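Long-range contact in ankyrin repeat-containing protein YAR1 (Saccharomyces cerevisiae, PDB 4BSZ), which is required for a normal rate of cell proliferation and binds unfolded proteins, consistent with a chaperone role: residues B[22-34]-B[61-73]. Residues are numbered along the deposited sequence; the frame is centred on the assembly and turned at random.
Sequences ARAGDLDSLKDIF and ANGHIETVRYILE
The carbonyl oxygen of R23, at the end of helix 12-24, is gripped by two side chains from 61-73. N62 ND2 donates to R23 O at 3.0 Å in a nearly straight bond, with the oxygen close to the amide plane of N62; H64 NE2 adds a weak, bent bond of 3.1 Å to R23 O at its ring edge. Asparagine and histidine suit these places because each carries an N-H to a carbonyl at a helix end. The same imidazole is also met over one face by G25 CA, a CH-pi contact 3.9 Å from the centroid of the H64 ring; the positive phi of G25 favours glycine.

Apolar packing joins helices 27-34 and 65-73. The side chain of Y70 enters as a knob among L27, L30, K31 and F34. With CG anti to the backbone N (chi1 172°), its ring is carried across to helix 27-34, and K31 CG sits over one face, 4.2 Å from the Y70 ring centroid. L27 CD1 packs on Y70 CB and lies 3.6 Å from Y70 CG. Tyrosine is long enough to bring its hydroxyl to the next turn, Y70 OH lying 3.3 Å from K31 CA and also near F34 CB. T67 turns its methyl CG2 to L30 CD1, 3.6 Å away, while T67 OG1 lies on the G25 side, 3.6 Å from G25 O. With an alanine at Y70, K31 CG would probably lose the ring it lies over and a gap would open among L27, L30, K31 and F34.

R23 NE makes a salt bridge with an acidic side chain of another protein's chain, and N62 ND2 a hydrogen bond to one. Two nearly parallel helices, their axes 16° apart, each preceded by a glycine turn, show the side-by-side stacking characteristic of the ankyrin-repeat fold, here between helix 27-37 and helix 65-78 of the first annotated repeat.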
ATOM      1  N   ALA B  22      13.787  -2.580  54.537  1.00 54.93           N
ATOM      2  CA  ALA B  22      12.843  -2.026  53.577  1.00 53.94           C
ATOM      3  C   ALA B  22      12.652  -3.015  52.425  1.00 54.40           C
ATOM      4  O   ALA B  22      11.533  -3.243  51.960  1.00 54.53           O
ATOM      5  CB  ALA B  22      13.341  -0.689  53.059  1.00 51.78           C
ATOM      6  N   ARG B  23      13.757  -3.604  51.978  1.00 60.42           N
ATOM      7  CA  ARG B  23      13.736  -4.581  50.903  1.00 61.37           C
ATOM      8  C   ARG B  23      12.847  -5.755  51.290  1.00 62.74           C
ATOM      9  O   ARG B  23      11.904  -6.101  50.571  1.00 63.16           O
ATOM     10  CB  ARG B  23      15.158  -5.063  50.624  1.00 56.11           C
ATOM     11  CG  ARG B  23      15.328  -5.925  49.389  1.00 57.43           C
ATOM     12  CD  ARG B  23      16.806  -6.210  49.160  1.00 59.01           C
ATOM     13  NE  ARG B  23      17.046  -7.018  47.969  1.00 60.73           N
ATOM     14  CZ  ARG B  23      18.236  -7.178  47.404  1.00 62.45           C
ATOM     15  NH1 ARG B  23      19.305  -6.579  47.911  1.00 62.73           N
ATOM     16  NH2 ARG B  23      18.357  -7.934  46.323  1.00 64.31           N
ATOM     17  N   ALA B  24      13.148  -6.350  52.439  1.00 60.15           N
ATOM     18  CA  ALA B  24      12.396  -7.486  52.943  1.00 61.88           C
ATOM     19  C   ALA B  24      10.909  -7.164  53.150  1.00 61.65           C
ATOM     20  O   ALA B  24      10.054  -8.051  53.049  1.00 63.40           O
ATOM     21  CB  ALA B  24      13.015  -7.979  54.244  1.00 60.05           C
ATOM     22  N   GLY B  25      10.602  -5.904  53.445  1.00 61.22           N
ATOM     23  CA  GLY B  25       9.248  -5.522  53.797  1.00 61.47           C
ATOM     24  C   GLY B  25       8.946  -5.619  55.290  1.00 62.35           C
ATOM     25  O   GLY B  25       7.780  -5.527  55.696  1.00 63.37           O
ATOM     26  N   ASP B  26       9.977  -5.795  56.119  1.00 73.22           N
ATOM     27  CA  ASP B  26       9.774  -5.850  57.565  1.00 74.14           C
ATOM     28  C   ASP B  26       9.401  -4.475  58.086  1.00 73.15           C
ATOM     29  O   ASP B  26      10.224  -3.779  58.677  1.00 72.43           O
ATOM     30  CB  ASP B  26      11.013  -6.385  58.305  1.00 77.95           C
ATOM     31  CG  ASP B  26      10.691  -6.866  59.725  1.00 79.59           C
ATOM     32  OD1 ASP B  26       9.624  -6.499  60.275  1.00 80.10           O
ATOM     33  OD2 ASP B  26      11.510  -7.609  60.304  1.00 80.66           O
ATOM     34  N   LEU B  27       8.149  -4.090  57.863  1.00 71.95           N
ATOM     35  CA  LEU B  27       7.656  -2.809  58.350  1.00 71.64           C
ATOM     36  C   LEU B  27       7.722  -2.760  59.868  1.00 72.77           C
ATOM     37  O   LEU B  27       7.977  -1.708  60.444  1.00 72.38           O
ATOM     38  CB  LEU B  27       6.225  -2.559  57.873  1.00 64.05           C
ATOM     39  CG  LEU B  27       5.619  -1.227  58.321  1.00 64.30           C
ATOM     40  CD1 LEU B  27       6.476  -0.048  57.868  1.00 62.28           C
ATOM     41  CD2 LEU B  27       4.202  -1.084  57.804  1.00 65.87           C
ATOM     42  N   ASP B  28       7.509  -3.906  60.508  1.00 71.39           N
ATOM     43  CA  ASP B  28       7.516  -3.967  61.963  1.00 72.78           C
ATOM     44  C   ASP B  28       8.832  -3.486  62.574  1.00 71.78           C
ATOM     45  O   ASP B  28       8.829  -2.635  63.469  1.00 72.18           O
ATOM     46  CB  ASP B  28       7.146  -5.365  62.461  1.00 98.02           C
ATOM     47  CG  ASP B  28       5.648  -5.553  62.572  1.00100.28           C
ATOM     48  OD1 ASP B  28       4.936  -4.529  62.678  1.00100.45           O
ATOM     49  OD2 ASP B  28       5.180  -6.712  62.552  1.00102.29           O
ATOM     50  N   SER B  29       9.957  -4.000  62.090  1.00 60.58           N
ATOM     51  CA  SER B  29      11.228  -3.529  62.625  1.00 60.13           C
ATOM     52  C   SER B  29      11.610  -2.149  62.109  1.00 58.67           C
ATOM     53  O   SER B  29      12.462  -1.495  62.691  1.00 58.81           O
ATOM     54  CB  SER B  29      12.364  -4.546  62.458  1.00 60.48           C
ATOM     55  OG  SER B  29      12.464  -5.013  61.138  1.00 59.76           O
ATOM     56  N   LEU B  30      10.961  -1.681  61.048  1.00 62.24           N
ATOM     57  CA  LEU B  30      11.197  -0.312  60.594  1.00 61.20           C
ATOM     58  C   LEU B  30      10.652   0.743  61.568  1.00 62.14           C
ATOM     59  O   LEU B  30      11.367   1.681  61.938  1.00 62.26           O
ATOM     60  CB  LEU B  30      10.637  -0.092  59.193  1.00 62.67           C
ATOM     61  CG  LEU B  30      11.591  -0.518  58.077  1.00 61.66           C
ATOM     62  CD1 LEU B  30      10.985  -0.262  56.693  1.00 60.71           C
ATOM     63  CD2 LEU B  30      12.923   0.196  58.227  1.00 61.46           C
ATOM     64  N   LYS B  31       9.391   0.593  61.978  1.00 79.01           N
ATOM     65  CA  LYS B  31       8.792   1.499  62.955  1.00 80.51           C
ATOM     66  C   LYS B  31       9.570   1.385  64.259  1.00 81.57           C
ATOM     67  O   LYS B  31       9.798   2.373  64.960  1.00 82.48           O
ATOM     68  CB  LYS B  31       7.324   1.147  63.211  1.00 74.05           C
ATOM     69  CG  LYS B  31       6.492   0.838  61.980  1.00 73.56           C
ATOM     70  CD  LYS B  31       5.004   0.887  62.323  1.00 75.97           C
ATOM     71  CE  LYS B  31       4.128   0.144  61.308  1.00 76.34           C
ATOM     72  NZ  LYS B  31       3.921  -1.298  61.676  1.00 77.65           N
ATOM     73  N   ASP B  32       9.959   0.153  64.570  1.00 74.73           N
ATOM     74  CA  ASP B  32      10.789  -0.163  65.719  1.00 75.80           C
ATOM     75  C   ASP B  32      12.024   0.727  65.710  1.00 75.35           C
ATOM     76  O   ASP B  32      12.332   1.400  66.695  1.00 76.70           O
ATOM     77  CB  ASP B  32      11.202  -1.638  65.638  1.00 83.56           C
ATOM     78  CG  ASP B  32      11.669  -2.201  66.968  1.00 85.30           C
ATOM     79  OD1 ASP B  32      12.210  -1.431  67.794  1.00 86.04           O
ATOM     80  OD2 ASP B  32      11.491  -3.427  67.173  1.00 86.18           O
ATOM     81  N   ILE B  33      12.720   0.737  64.578  1.00 63.91           N
ATOM     82  CA  ILE B  33      13.970   1.474  64.457  1.00 63.90           C
ATOM     83  C   ILE B  33      13.789   2.990  64.576  1.00 64.37           C
ATOM     84  O   ILE B  33      14.583   3.672  65.234  1.00 65.71           O
ATOM     85  CB  ILE B  33      14.692   1.143  63.142  1.00 60.55           C
ATOM     86  CG1 ILE B  33      15.141  -0.318  63.127  1.00 60.81           C
ATOM     87  CG2 ILE B  33      15.913   2.022  62.973  1.00 61.04           C
ATOM     88  CD1 ILE B  33      15.477  -0.848  61.711  1.00 59.69           C
ATOM     89  N   PHE B  34      12.741   3.521  63.956  1.00 89.95           N
ATOM     90  CA  PHE B  34      12.589   4.970  63.892  1.00 90.58           C
ATOM     91  C   PHE B  34      11.751   5.618  64.997  1.00 92.62           C
ATOM     92  O   PHE B  34      11.624   6.841  65.044  1.00 93.70           O
ATOM     93  CB  PHE B  34      12.133   5.395  62.503  1.00 87.82           C
ATOM     94  CG  PHE B  34      13.162   5.135  61.450  1.00 86.44           C
ATOM     95  CD1 PHE B  34      14.249   5.982  61.308  1.00 87.06           C
ATOM     96  CD2 PHE B  34      13.066   4.031  60.622  1.00 85.02           C
ATOM     97  CE1 PHE B  34      15.212   5.741  60.344  1.00 86.28           C
ATOM     98  CE2 PHE B  34      14.026   3.785  59.657  1.00 84.17           C
ATOM     99  CZ  PHE B  34      15.100   4.641  59.522  1.00 84.81           C
ATOM    100  N   ALA B  61      10.604  -1.331  44.514  1.00 51.49           N
ATOM    101  CA  ALA B  61      10.913  -2.366  43.547  1.00 52.82           C
ATOM    102  C   ALA B  61      10.212  -3.672  43.919  1.00 54.46           C
ATOM    103  O   ALA B  61       9.897  -4.497  43.057  1.00 56.03           O
ATOM    104  CB  ALA B  61      12.406  -2.559  43.484  1.00 53.13           C
ATOM    105  N   ASN B  62       9.953  -3.841  45.213  1.00 64.82           N
ATOM    106  CA  ASN B  62       9.377  -5.076  45.726  1.00 66.68           C
ATOM    107  C   ASN B  62       7.875  -5.029  46.020  1.00 67.45           C
ATOM    108  O   ASN B  62       7.309  -5.995  46.536  1.00 69.34           O
ATOM    109  CB  ASN B  62      10.144  -5.527  46.961  1.00 61.83           C
ATOM    110  CG  ASN B  62      11.531  -6.022  46.625  1.00 62.39           C
ATOM    111  OD1 ASN B  62      11.857  -6.242  45.457  1.00 63.06           O
ATOM    112  ND2 ASN B  62      12.352  -6.227  47.653  1.00 62.51           N
ATOM    113  N   GLY B  63       7.244  -3.902  45.703  1.00 72.26           N
ATOM    114  CA  GLY B  63       5.799  -3.780  45.763  1.00 73.52           C
ATOM    115  C   GLY B  63       5.188  -3.808  47.150  1.00 74.19           C
ATOM    116  O   GLY B  63       3.993  -4.070  47.291  1.00 76.20           O
ATOM    117  N   HIS B  64       6.005  -3.533  48.167  1.00 60.17           N
ATOM    118  CA  HIS B  64       5.565  -3.481  49.557  1.00 60.77           C
ATOM    119  C   HIS B  64       4.905  -2.149  49.873  1.00 60.24           C
ATOM    120  O   HIS B  64       5.508  -1.273  50.513  1.00 58.83           O
ATOM    121  CB  HIS B  64       6.754  -3.676  50.487  1.00 59.32           C
ATOM    122  CG  HIS B  64       7.454  -4.986  50.305  1.00 60.28           C
ATOM    123  ND1 HIS B  64       6.776  -6.166  50.084  1.00 62.63           N
ATOM    124  CD2 HIS B  64       8.771  -5.302  50.308  1.00 59.70           C
ATOM    125  CE1 HIS B  64       7.647  -7.152  49.964  1.00 63.38           C
ATOM    126  NE2 HIS B  64       8.864  -6.654  50.091  1.00 61.64           N
ATOM    127  N   ILE B  65       3.656  -2.016  49.441  1.00 62.72           N
ATOM    128  CA  ILE B  65       2.916  -0.763  49.538  1.00 62.83           C
ATOM    129  C   ILE B  65       2.838  -0.166  50.962  1.00 63.01           C
ATOM    130  O   ILE B  65       2.936   1.052  51.131  1.00 62.19           O
ATOM    131  CB  ILE B  65       1.510  -0.940  48.935  1.00 60.97           C
ATOM    132  CG1 ILE B  65       0.802   0.405  48.780  1.00 61.31           C
ATOM    133  CG2 ILE B  65       0.696  -1.920  49.759  1.00 63.81           C
ATOM    134  CD1 ILE B  65       1.313   1.218  47.643  1.00 59.43           C
ATOM    135  N   GLU B  66       2.688  -1.010  51.981  1.00 59.88           N
ATOM    136  CA  GLU B  66       2.543  -0.504  53.344  1.00 60.48           C
ATOM    137  C   GLU B  66       3.864   0.049  53.864  1.00 58.17           C
ATOM    138  O   GLU B  66       3.910   1.080  54.534  1.00 58.06           O
ATOM    139  CB  GLU B  66       1.982  -1.582  54.275  1.00 97.08           C
ATOM    140  CG  GLU B  66       0.551  -1.966  53.943  1.00100.23           C
ATOM    141  CD  GLU B  66      -0.343  -0.751  53.729  1.00101.22           C
ATOM    142  OE1 GLU B  66      -0.331   0.157  54.588  1.00101.20           O
ATOM    143  OE2 GLU B  66      -1.049  -0.699  52.696  1.00102.31           O
ATOM    144  N   THR B  67       4.942  -0.643  53.534  1.00 56.79           N
ATOM    145  CA  THR B  67       6.273  -0.171  53.856  1.00 55.01           C
ATOM    146  C   THR B  67       6.553   1.138  53.110  1.00 53.68           C
ATOM    147  O   THR B  67       7.081   2.091  53.687  1.00 53.19           O
ATOM    148  CB  THR B  67       7.310  -1.214  53.453  1.00 64.44           C
ATOM    149  OG1 THR B  67       6.874  -2.517  53.872  1.00 66.11           O
ATOM    150  CG2 THR B  67       8.646  -0.882  54.076  1.00 63.44           C
ATOM    151  N   VAL B  68       6.190   1.175  51.826  1.00 53.42           N
ATOM    152  CA  VAL B  68       6.393   2.366  50.996  1.00 52.42           C
ATOM    153  C   VAL B  68       5.661   3.589  51.549  1.00 53.27           C
ATOM    154  O   VAL B  68       6.230   4.672  51.651  1.00 52.69           O
ATOM    155  CB  VAL B  68       5.941   2.141  49.528  1.00 59.61           C
ATOM    156  CG1 VAL B  68       5.983   3.453  48.741  1.00 58.94           C
ATOM    157  CG2 VAL B  68       6.801   1.073  48.845  1.00 59.01           C
ATOM    158  N   ARG B  69       4.395   3.409  51.894  1.00 69.36           N
ATOM    159  CA  ARG B  69       3.599   4.495  52.442  1.00 70.85           C
ATOM    160  C   ARG B  69       4.175   4.979  53.773  1.00 70.96           C
ATOM    161  O   ARG B  69       4.204   6.178  54.041  1.00 71.45           O
ATOM    162  CB  ARG B  69       2.147   4.054  52.609  1.00 68.77           C
ATOM    163  CG  ARG B  69       1.248   5.106  53.188  1.00 71.00           C
ATOM    164  CD  ARG B  69      -0.125   4.524  53.377  1.00 74.07           C
ATOM    165  NE  ARG B  69      -0.695   4.055  52.117  1.00 74.50           N
ATOM    166  CZ  ARG B  69      -1.283   4.856  51.230  1.00 75.33           C
ATOM    167  NH1 ARG B  69      -1.360   6.164  51.463  1.00 75.83           N
ATOM    168  NH2 ARG B  69      -1.784   4.356  50.106  1.00 75.93           N
ATOM    169  N   TYR B  70       4.649   4.048  54.593  1.00 73.33           N
ATOM    170  CA  TYR B  70       5.255   4.417  55.864  1.00 73.58           C
ATOM    171  C   TYR B  70       6.501   5.268  55.660  1.00 72.14           C
ATOM    172  O   TYR B  70       6.663   6.314  56.282  1.00 72.93           O
ATOM    173  CB  TYR B  70       5.620   3.180  56.685  1.00 73.33           C
ATOM    174  CG  TYR B  70       6.428   3.505  57.919  1.00 73.51           C
ATOM    175  CD1 TYR B  70       5.807   3.915  59.090  1.00 75.50           C
ATOM    176  CD2 TYR B  70       7.813   3.416  57.912  1.00 72.11           C
ATOM    177  CE1 TYR B  70       6.544   4.221  60.231  1.00 75.94           C
ATOM    178  CE2 TYR B  70       8.563   3.720  59.049  1.00 72.66           C
ATOM    179  CZ  TYR B  70       7.925   4.121  60.205  1.00 74.50           C
ATOM    180  OH  TYR B  70       8.672   4.421  61.333  1.00 75.30           O
ATOM    181  N   ILE B  71       7.390   4.795  54.803  1.00 65.82           N
ATOM    182  CA  ILE B  71       8.606   5.523  54.500  1.00 64.87           C
ATOM    183  C   ILE B  71       8.268   6.946  54.064  1.00 65.36           C
ATOM    184  O   ILE B  71       8.883   7.909  54.516  1.00 65.92           O
ATOM    185  CB  ILE B  71       9.412   4.803  53.401  1.00 51.34           C
ATOM    186  CG1 ILE B  71       9.912   3.458  53.925  1.00 51.31           C
ATOM    187  CG2 ILE B  71      10.561   5.670  52.926  1.00 50.87           C
ATOM    188  CD1 ILE B  71      10.574   2.592  52.905  1.00 50.57           C
ATOM    189  N   LEU B  72       7.265   7.077  53.209  1.00 73.42           N
ATOM    190  CA  LEU B  72       6.894   8.384  52.694  1.00 74.13           C
ATOM    191  C   LEU B  72       6.271   9.267  53.771  1.00 76.25           C
ATOM    192  O   LEU B  72       6.605  10.444  53.878  1.00 77.09           O
ATOM    193  CB  LEU B  72       5.957   8.245  51.492  1.00 54.10           C
ATOM    194  CG  LEU B  72       6.635   7.876  50.173  1.00 52.42           C
ATOM    195  CD1 LEU B  72       5.597   7.578  49.099  1.00 52.77           C
ATOM    196  CD2 LEU B  72       7.580   8.985  49.731  1.00 52.06           C
ATOM    197  N   GLU B  73       5.371   8.697  54.564  1.00 69.54           N
ATOM    198  CA  GLU B  73       4.731   9.440  55.647  1.00 72.02           C
ATOM    199  C   GLU B  73       5.769   9.991  56.634  1.00 72.28           C
ATOM    200  O   GLU B  73       5.767  11.181  56.967  1.00 73.98           O
ATOM    201  CB  GLU B  73       3.720   8.555  56.382  1.00 96.01           C
ATOM    202  CG  GLU B  73       2.409   8.349  55.642  1.00 97.31           C
ATOM    203  CD  GLU B  73       1.526   7.305  56.303  1.00 99.01           C
ATOM    204  OE1 GLU B  73       1.998   6.643  57.259  1.00 98.74           O
ATOM    205  OE2 GLU B  73       0.364   7.147  55.862  1.00100.92           O
TER